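Local coordinates for protein F420-H2 Dependent Reductase A (Mycobacterium smegmatis str. MC2 155, PDB 3H96) that is a coenzyme F420H2-dependent reductase of a mycobacterial group that degrades aflatoxins, and probably also transfers electrons between F420 and quinones, at residues 64-69 with 73-78; 35-40 with 46-51; 79-84 with 98-103. One frame throughout, in Å; residues are numbered along the deposited sequence.

Overall arrangement
All three contacts are partly buried and meet one antiparallel sheet, but their chemistry differs. Contact 2 lies within the sheet, pairing its edge strand 45-51 with strand 32-38 through backbone hydrogen bonds and a histidine-threonine bond. Contacts 1 and 3 instead place helix 76-84 against it: contact 1 packs the start of the helix on the end of strand 61-65 with apolar side chains, running out to an exposed lysine, and contact 3 sets the helix's last turns across strand 94-103 through sparse packing. W77 of contact 1 touches M50 of contact 2, Y78 of contact 1 reaches E102 of contact 3, and H37 of contact 2 meets N80 of contact 3.

Contact 1: 64-69 with 73-78; sequences VFASKA and SNPAWY
Apolar packing centres on A66, whose CB is received by P75, W77 and Y78. A66 CB lies 3.7 Å from P75 CD and 3.8 Å from Y78 CB, and W77 CH2, the far corner of the indole, closes in from another direction at 3.9 Å. Two residues earlier, on the strand, V64 CG2 meets W77 CZ3 at 4.0 Å, approaching the ring at a slant. W77 turns its CG between its backbone N and carbonyl (chi1 65°), which carries the indole back toward the strand, with P75 CG over one ring face, toward its rim. The carbonyl of F65 meets the indole in its plane, at the edge, with O 3.5 Å from CZ2. Strand 61-65 ends here in an inverse gamma turn centred on A66, and helix 76-84 begins across from it, within a fold of the split-barrel, PNPOX-like flavoprotein class. Aliphatic contact continues at the exposed end: K68 and P75 run past each other in opposite directions, K68 CD 3.7 Å from P75 CA. Bends at the third and fourth torsions bring K68 CE within 3.2 Å of the carbonyl S73 O. Polar linkage is indirect, since R133 hydrogen-bonds the carbonyls of A66 and S67 as well as N74 OD1.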
# COMPACT_ATOMS: atom_id res chain seq x y z
N VAL A 64 -1.10 -3.67 1.98
CA VAL A 64 -1.24 -2.56 1.03
C VAL A 64 -1.83 -3.11 -0.28
O VAL A 64 -1.80 -4.33 -0.50
CB VAL A 64 0.06 -1.80 0.78
CG1 VAL A 64 0.57 -1.09 2.14
CG2 VAL A 64 1.15 -2.76 0.41
N PHE A 65 -2.34 -2.22 -1.12
CA PHE A 65 -3.18 -2.65 -2.25
C PHE A 65 -2.58 -2.04 -3.42
O PHE A 65 -2.54 -0.78 -3.51
CB PHE A 65 -4.64 -2.10 -2.05
CG PHE A 65 -5.28 -2.65 -0.82
CD1 PHE A 65 -5.95 -3.93 -0.85
CD2 PHE A 65 -5.07 -2.04 0.41
CE1 PHE A 65 -6.43 -4.50 0.31
CE2 PHE A 65 -5.59 -2.62 1.59
CZ PHE A 65 -6.26 -3.82 1.54
N ALA A 66 -2.15 -2.85 -4.38
CA ALA A 66 -1.51 -2.28 -5.58
C ALA A 66 -2.54 -1.83 -6.63
O ALA A 66 -2.55 -2.32 -7.77
CB ALA A 66 -0.48 -3.29 -6.17
N SER A 67 -3.43 -0.94 -6.22
CA SER A 67 -4.65 -0.62 -6.95
C SER A 67 -4.43 0.36 -8.12
O SER A 67 -5.05 0.22 -9.19
CB SER A 67 -5.64 -0.01 -5.94
OG SER A 67 -5.02 1.01 -5.17
N LYS A 68 -3.53 1.31 -7.94
CA LYS A 68 -3.24 2.31 -8.98
C LYS A 68 -4.54 2.86 -9.61
O LYS A 68 -4.67 2.96 -10.84
CB LYS A 68 -2.30 1.73 -10.06
CG LYS A 68 -1.74 2.82 -10.96
CD LYS A 68 -0.39 2.43 -11.51
CE LYS A 68 -0.45 1.99 -12.92
NZ LYS A 68 -0.11 3.13 -13.82
N ALA A 69 -5.51 3.15 -8.75
CA ALA A 69 -6.82 3.70 -9.13
C ALA A 69 -7.49 2.89 -10.23
O ALA A 69 -8.19 3.45 -11.10
CB ALA A 69 -6.64 5.21 -9.59
N SER A 73 -2.52 -1.40 -15.51
CA SER A 73 -1.27 -2.04 -15.10
C SER A 73 -1.05 -1.95 -13.57
O SER A 73 -1.54 -1.04 -12.94
CB SER A 73 -0.10 -1.37 -15.82
OG SER A 73 0.05 -1.98 -17.10
N ASN A 74 -0.32 -2.91 -12.99
CA ASN A 74 0.22 -2.74 -11.65
C ASN A 74 1.19 -1.57 -11.53
O ASN A 74 1.95 -1.26 -12.48
CB ASN A 74 0.95 -3.98 -11.23
CG ASN A 74 0.04 -5.15 -11.09
OD1 ASN A 74 -1.07 -5.04 -10.53
ND2 ASN A 74 0.48 -6.29 -11.60
N PRO A 75 1.18 -0.91 -10.36
CA PRO A 75 2.15 0.18 -10.09
C PRO A 75 3.60 -0.29 -9.95
O PRO A 75 3.85 -1.44 -9.55
CB PRO A 75 1.63 0.82 -8.79
CG PRO A 75 0.94 -0.36 -8.06
CD PRO A 75 0.35 -1.25 -9.19
N ALA A 76 4.56 0.58 -10.27
CA ALA A 76 5.93 0.21 -10.20
C ALA A 76 6.28 -0.24 -8.78
O ALA A 76 7.05 -1.18 -8.63
CB ALA A 76 6.91 1.38 -10.64
N TRP A 77 5.77 0.43 -7.74
CA TRP A 77 6.16 0.01 -6.37
C TRP A 77 5.89 -1.49 -6.02
O TRP A 77 6.63 -2.14 -5.27
CB TRP A 77 5.60 0.94 -5.31
CG TRP A 77 4.10 0.98 -5.17
CD1 TRP A 77 3.25 1.94 -5.69
CD2 TRP A 77 3.28 0.04 -4.47
NE1 TRP A 77 1.93 1.65 -5.32
CE2 TRP A 77 1.94 0.48 -4.60
CE3 TRP A 77 3.54 -1.13 -3.75
CZ2 TRP A 77 0.89 -0.18 -4.00
CZ3 TRP A 77 2.50 -1.81 -3.20
CH2 TRP A 77 1.18 -1.33 -3.30
N TYR A 78 4.85 -2.06 -6.64
CA TYR A 78 4.46 -3.43 -6.43
C TYR A 78 5.63 -4.34 -6.81
O TYR A 78 6.06 -5.15 -5.99
CB TYR A 78 3.17 -3.76 -7.22
CG TYR A 78 2.97 -5.26 -7.40
CD1 TYR A 78 2.59 -6.07 -6.33
CD2 TYR A 78 3.19 -5.87 -8.64
CE1 TYR A 78 2.49 -7.44 -6.48
CE2 TYR A 78 3.08 -7.27 -8.80
CZ TYR A 78 2.72 -8.03 -7.73
OH TYR A 78 2.59 -9.38 -7.85

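Contact 2: 35-40 with 46-51; sequences VHHVGR and AVTPMM
V35 and T48 form an antiparallel hydrogen-bonded pair: V35 N bonds T48 O (2.9 Å) and T48 N bonds V35 O. The same V35 oxygen also receives a CA-H contact from V47 CA at 3.2 Å. On the side chain of V35, CG2 meets the end of selenomethionine M50, 3.7 Å from its CE; the M50 chain bends at its last torsion (66°), laying the methyl against the valine. L81 and W77 of helix 76-84 pack on this face. H36 and V47 form a non-hydrogen-bonded pair and point to the other face, where the two side chains run side by side and V47 CG2 sits over one face of the H36 imidazole in a CH-pi contact, 3.8 Å from the ring centroid. H37 N and O then bond to A46 O and N, closing the hydrogen-bonded pair nearest the turn of this 32-38/45-51 hairpin. The H37 ring slants across T48: H37 NE2 bonds T48 OG1 at the ring edge (2.7 Å, 161°), and A46 CB lies over one face, 3.6 Å from H37 CE1. Since H37 ND1 is also hydrogen-bonded to N80 ND2 of helix 76-84, both imidazole nitrogens are gripped, which fixes the rotation of the ring and ties the hairpin to the helix.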
# COMPACT_ATOMS: atom_id res chain seq x y z
N VAL A 35 5.85 4.19 1.94
CA VAL A 35 6.60 2.98 1.58
C VAL A 35 7.86 3.42 0.89
O VAL A 35 7.82 4.12 -0.16
CB VAL A 35 5.77 2.08 0.66
CG1 VAL A 35 6.62 0.87 0.15
CG2 VAL A 35 4.36 1.71 1.35
N HIS A 36 9.01 3.04 1.45
CA HIS A 36 10.29 3.33 0.77
C HIS A 36 10.60 2.09 -0.05
O HIS A 36 10.68 0.98 0.51
CB HIS A 36 11.46 3.53 1.77
CG HIS A 36 11.38 4.78 2.58
ND1 HIS A 36 10.34 5.03 3.44
CD2 HIS A 36 12.24 5.82 2.71
CE1 HIS A 36 10.53 6.19 4.04
NE2 HIS A 36 11.69 6.68 3.63
N HIS A 37 10.81 2.28 -1.35
CA HIS A 37 11.08 1.19 -2.25
C HIS A 37 12.20 1.59 -3.19
O HIS A 37 12.63 2.78 -3.24
CB HIS A 37 9.80 0.72 -3.02
CG HIS A 37 9.05 1.82 -3.70
ND1 HIS A 37 9.04 1.97 -5.07
CD2 HIS A 37 8.33 2.86 -3.20
CE1 HIS A 37 8.35 3.06 -5.39
NE2 HIS A 37 7.88 3.60 -4.27
N VAL A 38 12.68 0.60 -3.95
CA VAL A 38 13.77 0.86 -4.85
C VAL A 38 13.47 0.22 -6.19
O VAL A 38 13.04 -0.94 -6.25
CB VAL A 38 15.12 0.36 -4.25
CG1 VAL A 38 15.39 -1.08 -4.65
CG2 VAL A 38 16.29 1.24 -4.70
N GLY A 39 13.69 0.98 -7.26
CA GLY A 39 13.32 0.52 -8.61
C GLY A 39 14.05 -0.75 -8.99
O GLY A 39 15.28 -0.79 -8.93
N ARG A 40 13.28 -1.81 -9.29
CA ARG A 40 13.84 -3.09 -9.60
C ARG A 40 14.68 -3.04 -10.88
O ARG A 40 15.48 -3.91 -11.11
CB ARG A 40 12.74 -4.12 -9.69
CG ARG A 40 11.71 -3.81 -10.80
CD ARG A 40 10.99 -5.08 -11.25
NE ARG A 40 10.15 -4.78 -12.42
CZ ARG A 40 9.80 -5.66 -13.35
NH1 ARG A 40 10.16 -6.94 -13.24
NH2 ARG A 40 9.06 -5.25 -14.37
N ALA A 46 12.58 5.49 -3.82
CA ALA A 46 11.42 6.34 -3.97
C ALA A 46 10.62 6.10 -2.70
O ALA A 46 10.86 5.10 -2.00
CB ALA A 46 10.61 5.89 -5.17
N VAL A 47 9.69 7.01 -2.42
CA VAL A 47 8.88 6.97 -1.23
C VAL A 47 7.44 7.23 -1.75
O VAL A 47 7.19 8.26 -2.43
CB VAL A 47 9.26 8.05 -0.22
CG1 VAL A 47 8.30 7.98 0.97
CG2 VAL A 47 10.72 7.86 0.25
N THR A 48 6.53 6.30 -1.50
CA THR A 48 5.19 6.43 -2.08
C THR A 48 4.22 6.34 -0.90
O THR A 48 4.21 5.33 -0.20
CB THR A 48 4.92 5.32 -3.16
OG1 THR A 48 5.90 5.42 -4.22
CG2 THR A 48 3.46 5.46 -3.77
N PRO A 49 3.39 7.39 -0.73
CA PRO A 49 2.38 7.29 0.35
C PRO A 49 1.19 6.52 -0.17
O PRO A 49 0.87 6.60 -1.37
CB PRO A 49 1.99 8.75 0.63
CG PRO A 49 2.29 9.46 -0.71
CD PRO A 49 3.32 8.67 -1.46
N MSE A 50 0.50 5.79 0.72
CA MSE A 50 -0.69 5.06 0.26
C MSE A 50 -1.46 4.67 1.49
O MSE A 50 -0.92 4.78 2.59
CB MSE A 50 -0.23 3.79 -0.53
CG MSE A 50 0.47 2.76 0.35
SE MSE A 50 1.16 1.34 -0.79
CE MSE A 50 2.56 2.30 -1.83
N MSE A 51 -2.72 4.26 1.32
CA MSE A 51 -3.47 3.68 2.43
C MSE A 51 -2.97 2.28 2.83
O MSE A 51 -2.39 1.58 2.02
CB MSE A 51 -4.94 3.57 2.00
CG MSE A 51 -5.66 4.95 1.99
SE MSE A 51 -7.58 4.53 1.59
CE MSE A 51 -8.36 6.36 1.33

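Contact 3: 79-84 with 98-103; sequences YNLTTA and VGVTEV
L81 and V100 carry the apolar part of the contact, where the last turns of helix 76-84 pass over strand 94-103. V100 directs both methyls at the helix: CG2 lies 4.1 Å from L81 CB and 3.9 Å from L81 O, and CG1 approaches T82 CA at 4.4 Å. With CG1 anti to the backbone N (chi1 180°), both methyls face the L81 carbonyl from the strand side. The local axes approach to 7.8 Å at 110°, so the helix runs across the strand, and few residues can meet. L81 itself also touches V35, H37, A87 and L138, so it joins several strands of the sheet beneath the helix. Contact of mixed character follows at T82: T82 and E102 cross at a slant, T82 CG2 4.1 Å from E102 OE1. E102 reaches out with an extended chain, and its OE1 hydrogen-bonds Y78 OH. Within the helix, the T82 hydroxyl turns to Y78 O, which leaves its CG2 to face E102. The helix thus meets V100 with the L81 CB and carbonyl, and E102 with the T82 methyl, in sparse contact; a polar anchor between helix and strand is the Y78-E102 bond, in which the phenol would probably help stabilise the carboxylate's negative charge.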
# COMPACT_ATOMS: atom_id res chain seq x y z
N TYR A 79 6.18 -4.17 -8.03
CA TYR A 79 7.28 -5.00 -8.53
C TYR A 79 8.52 -4.70 -7.71
O TYR A 79 9.36 -5.59 -7.48
CB TYR A 79 7.57 -4.67 -10.02
CG TYR A 79 6.40 -5.10 -10.86
CD1 TYR A 79 6.15 -6.47 -11.09
CD2 TYR A 79 5.54 -4.18 -11.36
CE1 TYR A 79 5.06 -6.87 -11.84
CE2 TYR A 79 4.47 -4.54 -12.10
CZ TYR A 79 4.23 -5.88 -12.36
OH TYR A 79 3.13 -6.26 -13.04
N ASN A 80 8.69 -3.43 -7.33
CA ASN A 80 9.88 -3.06 -6.54
C ASN A 80 9.89 -3.81 -5.20
O ASN A 80 10.92 -4.38 -4.80
CB ASN A 80 9.84 -1.56 -6.28
CG ASN A 80 10.13 -0.74 -7.56
OD1 ASN A 80 10.43 -1.29 -8.59
ND2 ASN A 80 9.99 0.55 -7.47
N LEU A 81 8.74 -3.81 -4.51
CA LEU A 81 8.66 -4.50 -3.21
C LEU A 81 8.83 -6.03 -3.30
O LEU A 81 9.63 -6.59 -2.56
CB LEU A 81 7.38 -4.13 -2.48
CG LEU A 81 7.23 -2.67 -1.99
CD1 LEU A 81 5.94 -2.53 -1.12
CD2 LEU A 81 8.47 -2.37 -1.15
N THR A 82 8.12 -6.69 -4.23
CA THR A 82 8.14 -8.14 -4.30
C THR A 82 9.51 -8.60 -4.83
O THR A 82 9.91 -9.74 -4.60
CB THR A 82 7.07 -8.66 -5.23
OG1 THR A 82 7.26 -8.11 -6.56
CG2 THR A 82 5.62 -8.36 -4.66
N THR A 83 10.18 -7.73 -5.58
CA THR A 83 11.54 -8.02 -6.02
C THR A 83 12.52 -7.95 -4.85
O THR A 83 13.34 -8.87 -4.64
CB THR A 83 12.02 -7.13 -7.16
OG1 THR A 83 11.27 -7.44 -8.35
CG2 THR A 83 13.52 -7.40 -7.41
N ALA A 84 12.44 -6.91 -4.05
CA ALA A 84 13.39 -6.80 -2.96
C ALA A 84 13.06 -7.78 -1.80
O ALA A 84 13.95 -8.33 -1.16
CB ALA A 84 13.48 -5.36 -2.47
N VAL A 98 10.44 -3.91 7.04
CA VAL A 98 9.40 -4.88 6.84
C VAL A 98 9.81 -5.99 5.87
O VAL A 98 10.61 -5.74 4.92
CB VAL A 98 8.10 -4.18 6.36
CG1 VAL A 98 7.25 -5.14 5.74
CG2 VAL A 98 7.33 -3.53 7.54
N GLY A 99 9.30 -7.20 6.14
CA GLY A 99 9.34 -8.32 5.17
C GLY A 99 8.11 -8.17 4.28
O GLY A 99 7.04 -7.79 4.75
N VAL A 100 8.28 -8.43 2.98
CA VAL A 100 7.16 -8.40 2.03
C VAL A 100 6.71 -9.81 1.60
O VAL A 100 7.53 -10.63 1.23
CB VAL A 100 7.59 -7.66 0.69
CG1 VAL A 100 6.41 -7.63 -0.29
CG2 VAL A 100 8.14 -6.21 0.97
N THR A 101 5.40 -10.10 1.62
CA THR A 101 4.87 -11.35 1.05
C THR A 101 3.59 -10.95 0.29
O THR A 101 2.99 -9.95 0.61
CB THR A 101 4.52 -12.40 2.17
OG1 THR A 101 3.83 -11.73 3.19
CG2 THR A 101 5.82 -12.97 2.87
N GLU A 102 3.21 -11.69 -0.74
CA GLU A 102 2.04 -11.38 -1.51
C GLU A 102 0.91 -12.24 -1.00
O GLU A 102 1.10 -13.44 -0.83
CB GLU A 102 2.31 -11.63 -2.99
CG GLU A 102 1.14 -11.10 -3.77
CD GLU A 102 1.36 -10.79 -5.25
OE1 GLU A 102 2.50 -10.77 -5.76
OE2 GLU A 102 0.30 -10.54 -5.89
N VAL A 103 -0.28 -11.67 -0.78
CA VAL A 103 -1.41 -12.48 -0.34
C VAL A 103 -2.20 -12.91 -1.59
O VAL A 103 -2.49 -12.04 -2.44
CB VAL A 103 -2.41 -11.70 0.56
CG1 VAL A 103 -3.42 -12.65 1.13
CG2 VAL A 103 -1.69 -10.99 1.69